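Local atomic coordinates of calcium-regulated actin-bundling protein (Dictyostelium discoideum, PDB entry 4X3N), a protein that binds and cross-links actin filaments into bundles under calcium regulation and may help to build and reorganise filopodia and pseudopodia during cell movement. Residues A[196-208]-A[224-237]. Numbering follows the deposited sequence.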
ATOM      1  N   ARG A 196     -26.444  -8.426  12.125  1.00 22.74           N
ATOM      2  CA  ARG A 196     -27.065  -9.606  12.750  1.00 23.33           C
ATOM      3  C   ARG A 196     -26.755 -10.915  11.993  1.00 23.62           C
ATOM      4  O   ARG A 196     -26.615 -11.953  12.588  1.00 22.13           O
ATOM      5  CB  ARG A 196     -28.543  -9.402  12.838  1.00 24.01           C
ATOM      6  CG  ARG A 196     -29.005  -8.248  13.736  1.00 27.42           C
ATOM      7  CD  ARG A 196     -28.396  -8.397  15.148  1.00 30.76           C
ATOM      8  NE  ARG A 196     -28.608  -7.171  15.894  1.00 42.74           N
ATOM      9  CZ  ARG A 196     -28.825  -7.057  17.220  1.00 45.33           C
ATOM     10  NH1 ARG A 196     -28.833  -8.111  18.038  1.00 40.85           N
ATOM     11  NH2 ARG A 196     -29.028  -5.844  17.736  1.00 47.04           N
ATOM     12  N   ILE A 197     -26.604 -10.824  10.677  1.00 21.98           N
ATOM     13  CA  ILE A 197     -26.202 -11.948   9.868  1.00 22.79           C
ATOM     14  C   ILE A 197     -24.819 -12.389  10.257  1.00 23.28           C
ATOM     15  O   ILE A 197     -24.572 -13.598  10.446  1.00 24.90           O
ATOM     16  CB  ILE A 197     -26.187 -11.571   8.371  1.00 23.36           C
ATOM     17  CG1 ILE A 197     -27.605 -11.524   7.811  1.00 27.82           C
ATOM     18  CG2 ILE A 197     -25.329 -12.580   7.635  1.00 24.26           C
ATOM     19  CD1 ILE A 197     -27.732 -10.844   6.446  1.00 29.43           C
ATOM     20  N   ARG A 198     -23.879 -11.440  10.387  1.00 25.78           N
ATOM     21  CA  ARG A 198     -22.499 -11.804  10.868  1.00 22.83           C
ATOM     22  C   ARG A 198     -22.564 -12.478  12.234  1.00 22.60           C
ATOM     23  O   ARG A 198     -21.965 -13.480  12.427  1.00 21.56           O
ATOM     24  CB  ARG A 198     -21.566 -10.591  10.920  1.00 24.72           C
ATOM     25  CG  ARG A 198     -20.228 -10.760  11.686  1.00 24.97           C
ATOM     26  CD  ARG A 198     -19.274  -9.569  11.496  1.00 24.57           C
ATOM     27  NE  ARG A 198     -19.195  -9.202  10.092  1.00 28.76           N
ATOM     28  CZ  ARG A 198     -18.490  -8.182   9.592  1.00 32.79           C
ATOM     29  NH1 ARG A 198     -17.786  -7.389  10.379  1.00 32.30           N
ATOM     30  NH2 ARG A 198     -18.479  -7.971   8.286  1.00 32.60           N
ATOM     31  N   ALA A 199     -23.237 -11.864  13.194  1.00 24.42           N
ATOM     32  CA  ALA A 199     -23.372 -12.442  14.525  1.00 25.63           C
ATOM     33  C   ALA A 199     -23.909 -13.890  14.429  1.00 26.62           C
ATOM     34  O   ALA A 199     -23.334 -14.803  15.017  1.00 28.90           O
ATOM     35  CB  ALA A 199     -24.330 -11.598  15.359  1.00 27.40           C
ATOM     36  N   TYR A 200     -24.985 -14.098  13.678  1.00 27.55           N
ATOM     37  CA  TYR A 200     -25.569 -15.445  13.475  1.00 26.54           C
ATOM     38  C   TYR A 200     -24.651 -16.454  12.780  1.00 24.81           C
ATOM     39  O   TYR A 200     -24.457 -17.582  13.251  1.00 24.29           O
ATOM     40  CB  TYR A 200     -26.888 -15.330  12.726  1.00 26.88           C
ATOM     41  CG  TYR A 200     -27.465 -16.637  12.178  1.00 27.70           C
ATOM     42  CD1 TYR A 200     -28.169 -17.530  13.000  1.00 28.60           C
ATOM     43  CD2 TYR A 200     -27.402 -16.918  10.830  1.00 28.72           C
ATOM     44  CE1 TYR A 200     -28.734 -18.679  12.487  1.00 27.55           C
ATOM     45  CE2 TYR A 200     -27.976 -18.063  10.296  1.00 31.55           C
ATOM     46  CZ  TYR A 200     -28.632 -18.938  11.123  1.00 31.91           C
ATOM     47  OH  TYR A 200     -29.154 -20.078  10.565  1.00 30.81           O
ATOM     48  N   GLU A 201     -24.036 -16.046  11.687  1.00 22.79           N
ATOM     49  CA  GLU A 201     -23.118 -16.947  10.990  1.00 22.63           C
ATOM     50  C   GLU A 201     -21.853 -17.160  11.774  1.00 24.44           C
ATOM     51  O   GLU A 201     -21.259 -18.226  11.695  1.00 24.49           O
ATOM     52  CB  GLU A 201     -22.775 -16.448   9.601  1.00 24.01           C
ATOM     53  CG  GLU A 201     -23.978 -16.332   8.726  1.00 24.60           C
ATOM     54  CD  GLU A 201     -24.454 -17.638   8.075  1.00 25.46           C
ATOM     55  OE1 GLU A 201     -24.023 -18.739   8.412  1.00 24.95           O
ATOM     56  OE2 GLU A 201     -25.336 -17.509   7.221  1.00 29.53           O
ATOM     57  N   GLU A 202     -21.429 -16.199  12.608  1.00 24.94           N
ATOM     58  CA  GLU A 202     -20.176 -16.485  13.382  1.00 25.25           C
ATOM     59  C   GLU A 202     -20.425 -17.512  14.452  1.00 27.09           C
ATOM     60  O   GLU A 202     -19.602 -18.410  14.711  1.00 28.22           O
ATOM     61  CB  GLU A 202     -19.555 -15.198  13.959  1.00 28.13           C
ATOM     62  CG  GLU A 202     -18.660 -14.510  12.916  1.00 30.73           C
ATOM     63  CD  GLU A 202     -18.226 -13.111  13.304  1.00 36.32           C
ATOM     64  OE1 GLU A 202     -18.738 -12.624  14.343  1.00 40.05           O
ATOM     65  OE2 GLU A 202     -17.392 -12.515  12.563  1.00 35.93           O
ATOM     66  N   GLU A 203     -21.546 -17.384  15.098  1.00 25.91           N
ATOM     67  CA  GLU A 203     -21.901 -18.370  16.083  1.00 30.07           C
ATOM     68  C   GLU A 203     -22.141 -19.776  15.481  1.00 32.51           C
ATOM     69  O   GLU A 203     -21.863 -20.751  16.097  1.00 34.09           O
ATOM     70  CB  GLU A 203     -23.185 -17.939  16.723  1.00 30.47           C
ATOM     71  CG  GLU A 203     -23.838 -18.970  17.624  1.00 33.24           C
ATOM     72  CD  GLU A 203     -23.055 -19.195  18.890  1.00 35.20           C
ATOM     73  OE1 GLU A 203     -21.916 -18.688  19.025  1.00 37.31           O
ATOM     74  OE2 GLU A 203     -23.560 -19.935  19.756  1.00 41.97           O
ATOM     75  N   LYS A 204     -22.806 -19.856  14.346  1.00 30.44           N
ATOM     76  CA  LYS A 204     -22.950 -21.102  13.642  1.00 31.45           C
ATOM     77  C   LYS A 204     -21.585 -21.725  13.432  1.00 33.77           C
ATOM     78  O   LYS A 204     -21.389 -22.892  13.744  1.00 33.82           O
ATOM     79  CB  LYS A 204     -23.579 -20.821  12.302  1.00 29.96           C
ATOM     80  CG  LYS A 204     -24.600 -21.826  11.921  1.00 38.37           C
ATOM     81  CD  LYS A 204     -25.039 -21.660  10.476  1.00 40.06           C
ATOM     82  CE  LYS A 204     -26.531 -21.621  10.467  1.00 42.79           C
ATOM     83  NZ  LYS A 204     -26.976 -21.473   9.063  1.00 45.04           N
ATOM     84  N   ALA A 205     -20.632 -20.937  12.921  1.00 33.22           N
ATOM     85  CA  ALA A 205     -19.300 -21.420  12.643  1.00 35.65           C
ATOM     86  C   ALA A 205     -18.476 -21.728  13.866  1.00 40.12           C
ATOM     87  O   ALA A 205     -17.611 -22.618  13.826  1.00 40.22           O
ATOM     88  CB  ALA A 205     -18.543 -20.482  11.745  1.00 36.08           C
ATOM     89  N   ARG A 206     -18.733 -21.002  14.941  1.00 40.47           N
ATOM     90  CA  ARG A 206     -18.129 -21.316  16.204  1.00 39.39           C
ATOM     91  C   ARG A 206     -18.562 -22.722  16.580  1.00 38.81           C
ATOM     92  O   ARG A 206     -17.728 -23.586  16.840  1.00 41.11           O
ATOM     93  CB  ARG A 206     -18.597 -20.364  17.323  1.00 40.77           C
ATOM     94  CG  ARG A 206     -17.565 -20.162  18.430  1.00 40.68           C
ATOM     95  CD  ARG A 206     -18.109 -20.254  19.870  1.00 40.02           C
ATOM     96  NE  ARG A 206     -19.542 -20.115  20.048  1.00 35.78           N
ATOM     97  CZ  ARG A 206     -20.271 -20.767  20.961  1.00 38.11           C
ATOM     98  NH1 ARG A 206     -19.744 -21.596  21.816  1.00 41.23           N
ATOM     99  NH2 ARG A 206     -21.562 -20.595  21.029  1.00 39.58           N
ATOM    100  N   LEU A 207     -19.865 -22.923  16.640  1.00 34.79           N
ATOM    101  CA  LEU A 207     -20.418 -24.206  17.029  1.00 39.35           C
ATOM    102  C   LEU A 207     -20.000 -25.357  16.101  1.00 44.16           C
ATOM    103  O   LEU A 207     -19.713 -26.463  16.559  1.00 49.54           O
ATOM    104  CB  LEU A 207     -21.929 -24.135  17.064  1.00 38.71           C
ATOM    105  CG  LEU A 207     -22.507 -23.142  18.049  1.00 39.66           C
ATOM    106  CD1 LEU A 207     -24.016 -23.125  17.901  1.00 38.18           C
ATOM    107  CD2 LEU A 207     -22.068 -23.452  19.477  1.00 45.12           C
ATOM    108  N   THR A 208     -19.969 -25.093  14.809  1.00 39.94           N
ATOM    109  CA  THR A 208     -19.539 -26.077  13.851  1.00 41.69           C
ATOM    110  C   THR A 208     -18.177 -26.577  14.221  1.00 46.82           C
ATOM    111  O   THR A 208     -17.978 -27.776  14.271  1.00 50.24           O
ATOM    112  CB  THR A 208     -19.525 -25.514  12.442  1.00 38.99           C
ATOM    113  OG1 THR A 208     -20.857 -25.171  12.099  1.00 37.00           O
ATOM    114  CG2 THR A 208     -19.019 -26.528  11.419  1.00 45.05           C
ATOM    115  N   MET A 224     -26.713 -27.356  19.947  1.00 50.67           N
ATOM    116  CA  MET A 224     -26.892 -25.922  19.832  1.00 50.68           C
ATOM    117  C   MET A 224     -27.020 -25.685  18.336  1.00 51.15           C
ATOM    118  O   MET A 224     -28.009 -25.088  17.857  1.00 50.51           O
ATOM    119  CB  MET A 224     -25.705 -25.169  20.429  1.00 56.75           C
ATOM    120  CG  MET A 224     -25.359 -25.580  21.854  1.00 62.01           C
ATOM    121  SD  MET A 224     -24.795 -24.212  22.885  1.00 78.11           S
ATOM    122  CE  MET A 224     -23.028 -24.508  23.100  1.00 67.00           C
ATOM    123  N   LEU A 225     -26.048 -26.217  17.588  1.00 49.44           N
ATOM    124  CA  LEU A 225     -26.032 -26.028  16.136  1.00 42.69           C
ATOM    125  C   LEU A 225     -27.359 -26.481  15.586  1.00 41.85           C
ATOM    126  O   LEU A 225     -27.994 -25.770  14.804  1.00 38.27           O
ATOM    127  CB  LEU A 225     -24.902 -26.801  15.498  1.00 43.70           C
ATOM    128  CG  LEU A 225     -24.109 -26.097  14.418  1.00 46.09           C
ATOM    129  CD1 LEU A 225     -23.579 -27.152  13.469  1.00 44.63           C
ATOM    130  CD2 LEU A 225     -24.899 -25.034  13.662  1.00 43.14           C
ATOM    131  N   ALA A 226     -27.830 -27.636  16.050  1.00 42.06           N
ATOM    132  CA  ALA A 226     -29.089 -28.170  15.558  1.00 41.93           C
ATOM    133  C   ALA A 226     -30.231 -27.259  15.913  1.00 41.66           C
ATOM    134  O   ALA A 226     -31.184 -27.150  15.172  1.00 41.79           O
ATOM    135  CB  ALA A 226     -29.338 -29.568  16.135  1.00 44.36           C
ATOM    136  N   GLN A 227     -30.149 -26.601  17.058  1.00 45.02           N
ATOM    137  CA  GLN A 227     -31.257 -25.776  17.517  1.00 52.20           C
ATOM    138  C   GLN A 227     -31.162 -24.282  17.089  1.00 52.71           C
ATOM    139  O   GLN A 227     -32.062 -23.475  17.373  1.00 47.45           O
ATOM    140  CB  GLN A 227     -31.338 -25.892  19.032  1.00 56.25           C
ATOM    141  CG  GLN A 227     -32.716 -25.544  19.582  1.00 68.69           C
ATOM    142  CD  GLN A 227     -33.796 -26.553  19.188  1.00 68.94           C
ATOM    143  OE1 GLN A 227     -33.931 -27.601  19.817  1.00 67.52           O
ATOM    144  NE2 GLN A 227     -34.582 -26.228  18.164  1.00 67.18           N
ATOM    145  N   ILE A 228     -30.100 -23.946  16.358  1.00 44.82           N
ATOM    146  CA  ILE A 228     -29.655 -22.557  16.244  1.00 42.39           C
ATOM    147  C   ILE A 228     -30.705 -21.589  15.782  1.00 40.64           C
ATOM    148  O   ILE A 228     -30.722 -20.443  16.228  1.00 44.94           O
ATOM    149  CB  ILE A 228     -28.421 -22.411  15.326  1.00 39.18           C
ATOM    150  CG1 ILE A 228     -27.800 -21.045  15.526  1.00 37.20           C
ATOM    151  CG2 ILE A 228     -28.794 -22.626  13.860  1.00 37.86           C
ATOM    152  CD1 ILE A 228     -26.398 -20.952  15.027  1.00 42.93           C
ATOM    153  N   ASP A 229     -31.593 -22.012  14.908  1.00 41.37           N
ATOM    154  CA  ASP A 229     -32.575 -21.079  14.391  1.00 44.25           C
ATOM    155  C   ASP A 229     -33.775 -20.812  15.288  1.00 44.04           C
ATOM    156  O   ASP A 229     -34.681 -20.112  14.903  1.00 41.26           O
ATOM    157  CB  ASP A 229     -33.032 -21.532  13.037  1.00 44.98           C
ATOM    158  CG  ASP A 229     -31.932 -21.477  12.045  1.00 49.60           C
ATOM    159  OD1 ASP A 229     -31.006 -20.640  12.194  1.00 43.11           O
ATOM    160  OD2 ASP A 229     -31.982 -22.275  11.102  1.00 51.43           O
ATOM    161  N   SER A 230     -33.772 -21.358  16.492  1.00 43.03           N
ATOM    162  CA  SER A 230     -34.746 -20.945  17.467  1.00 43.73           C
ATOM    163  C   SER A 230     -33.955 -20.287  18.601  1.00 39.81           C
ATOM    164  O   SER A 230     -34.464 -20.050  19.681  1.00 39.73           O
ATOM    165  CB  SER A 230     -35.563 -22.183  17.918  1.00 47.47           C
ATOM    166  OG  SER A 230     -34.701 -23.246  18.325  1.00 45.84           O
ATOM    167  N   GLY A 231     -32.694 -19.966  18.337  1.00 38.23           N
ATOM    168  CA  GLY A 231     -31.840 -19.295  19.326  1.00 36.35           C
ATOM    169  C   GLY A 231     -31.934 -17.782  19.270  1.00 29.79           C
ATOM    170  O   GLY A 231     -32.650 -17.222  18.473  1.00 31.38           O
ATOM    171  N   PRO A 232     -31.234 -17.114  20.169  1.00 33.49           N
ATOM    172  CA  PRO A 232     -31.329 -15.681  20.257  1.00 32.08           C
ATOM    173  C   PRO A 232     -30.851 -14.964  19.030  1.00 31.63           C
ATOM    174  O   PRO A 232     -31.476 -14.021  18.595  1.00 33.50           O
ATOM    175  CB  PRO A 232     -30.408 -15.323  21.433  1.00 33.87           C
ATOM    176  CG  PRO A 232     -29.750 -16.565  21.865  1.00 35.54           C
ATOM    177  CD  PRO A 232     -30.573 -17.703  21.346  1.00 34.76           C
ATOM    178  N   LEU A 233     -29.695 -15.355  18.532  1.00 30.24           N
ATOM    179  CA  LEU A 233     -29.062 -14.608  17.426  1.00 29.80           C
ATOM    180  C   LEU A 233     -29.939 -14.694  16.166  1.00 28.71           C
ATOM    181  O   LEU A 233     -30.053 -13.732  15.412  1.00 27.83           O
ATOM    182  CB  LEU A 233     -27.663 -15.133  17.160  1.00 29.38           C
ATOM    183  CG  LEU A 233     -26.724 -15.006  18.375  1.00 31.57           C
ATOM    184  CD1 LEU A 233     -25.409 -15.738  18.199  1.00 34.76           C
ATOM    185  CD2 LEU A 233     -26.481 -13.542  18.649  1.00 33.92           C
ATOM    186  N   LYS A 234     -30.606 -15.818  15.983  1.00 25.59           N
ATOM    187  CA  LYS A 234     -31.471 -15.947  14.837  1.00 26.58           C
ATOM    188  C   LYS A 234     -32.693 -15.101  15.097  1.00 26.00           C
ATOM    189  O   LYS A 234     -33.166 -14.378  14.239  1.00 22.36           O
ATOM    190  CB  LYS A 234     -31.842 -17.391  14.553  1.00 28.69           C
ATOM    191  CG  LYS A 234     -32.803 -17.535  13.359  1.00 29.45           C
ATOM    192  CD  LYS A 234     -32.270 -16.705  12.192  1.00 30.97           C
ATOM    193  CE  LYS A 234     -32.409 -17.346  10.825  1.00 32.64           C
ATOM    194  NZ  LYS A 234     -33.821 -17.228  10.443  1.00 31.53           N
ATOM    195  N   GLU A 235     -33.181 -15.124  16.329  1.00 24.54           N
ATOM    196  CA  GLU A 235     -34.269 -14.246  16.659  1.00 25.90           C
ATOM    197  C   GLU A 235     -33.963 -12.748  16.358  1.00 23.49           C
ATOM    198  O   GLU A 235     -34.791 -12.013  15.836  1.00 23.66           O
ATOM    199  CB  GLU A 235     -34.645 -14.437  18.140  1.00 30.35           C
ATOM    200  CG  GLU A 235     -35.776 -13.529  18.613  1.00 33.59           C
ATOM    201  CD  GLU A 235     -36.107 -13.739  20.110  1.00 36.83           C
ATOM    202  OE1 GLU A 235     -37.258 -14.070  20.432  1.00 31.12           O
ATOM    203  OE2 GLU A 235     -35.198 -13.551  20.941  1.00 38.10           O
ATOM    204  N   GLN A 236     -32.799 -12.299  16.756  1.00 23.81           N
ATOM    205  CA  GLN A 236     -32.423 -10.905  16.588  1.00 25.49           C
ATOM    206  C   GLN A 236     -32.366 -10.595  15.077  1.00 26.99           C
ATOM    207  O   GLN A 236     -32.774  -9.521  14.627  1.00 26.98           O
ATOM    208  CB  GLN A 236     -31.070 -10.673  17.225  1.00 28.91           C
ATOM    209  CG  GLN A 236     -31.041 -10.685  18.764  1.00 31.03           C
ATOM    210  CD  GLN A 236     -31.824  -9.529  19.350  1.00 38.11           C
ATOM    211  OE1 GLN A 236     -31.804  -8.379  18.830  1.00 38.08           O
ATOM    212  NE2 GLN A 236     -32.509  -9.800  20.468  1.00 43.49           N
ATOM    213  N   LEU A 237     -31.863 -11.540  14.301  1.00 25.40           N
ATOM    214  CA  LEU A 237     -31.822 -11.363  12.823  1.00 25.50           C
ATOM    215  C   LEU A 237     -33.221 -11.228  12.270  1.00 24.83           C
ATOM    216  O   LEU A 237     -33.539 -10.266  11.548  1.00 25.84           O
ATOM    217  CB  LEU A 237     -31.072 -12.537  12.213  1.00 25.78           C
ATOM    218  CG  LEU A 237     -30.955 -12.645  10.699  1.00 24.14           C
ATOM    219  CD1 LEU A 237     -30.496 -11.369  10.092  1.00 28.07           C
ATOM    220  CD2 LEU A 237     -29.977 -13.748  10.358  1.00 24.45           C
TER
HETATM  221  O   HOH W   1     -27.939 -11.891  15.041  1.00 25.15           O
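Tyr200 holds the middle of this contact, reaching from helix 196-208 to Asp229 in the turn where the other segment breaks and starts again as a helix. Tyr200 OH donates to Asp229 OD1 at 2.5 Å, a short bond that uses the lone pair on the side of the other carboxylate oxygen; OD1 sits at the ring edge, near its plane, with the carboxylate turned 31° from the ring. With CG anti to the backbone N (chi1 167°), the ring passes under Lys234, whose CD lies 4.0 Å above one face, off centre. Tyrosine suits the place because its ring packs against aliphatic carbon while its hydroxyl meets the acid. Lys234 NZ itself turns to Asn238 and the backbone of Tyr290.

Apolar packing runs along both sides of the tyrosine. Leu237 inserts CD1 against Ile197 CG1 at 3.7 Å, and Leu233 presses CD1 onto Glu203 CB at 3.5 Å. Farther on, Ile228 CD1 meets Lys204 CG at 3.7 Å, while Leu207 CD1 packs on Met224 CB. Leucine and isoleucine, whose forked side chains present methyls in several directions, suit this strip. Glu203 and Lys204 extend it with their methylenes yet keep polar ends: Lys204 NZ turns back to Tyr200 OH in a weak bond, and the Glu203 carboxylate pairs with Arg206.

Near Arg196 the polar links are indirect. One water donates to both Arg196 O and Leu233 O, bridging the backbones. Gln236 OE1 lies over a face of the Arg196 guanidinium, too poorly angled for a hydrogen bond; Arg196 pairs instead with Glu192.

The axes of helix segments 196-208 and 232-237 approach to 8.8 Å and run antiparallel, at 159°; Tyr290 of helix 273-290 touches Ile197, Tyr200 and Leu237. The contact thus forms part of an antiparallel helical bundle within the C-terminal F-actin-bundling region.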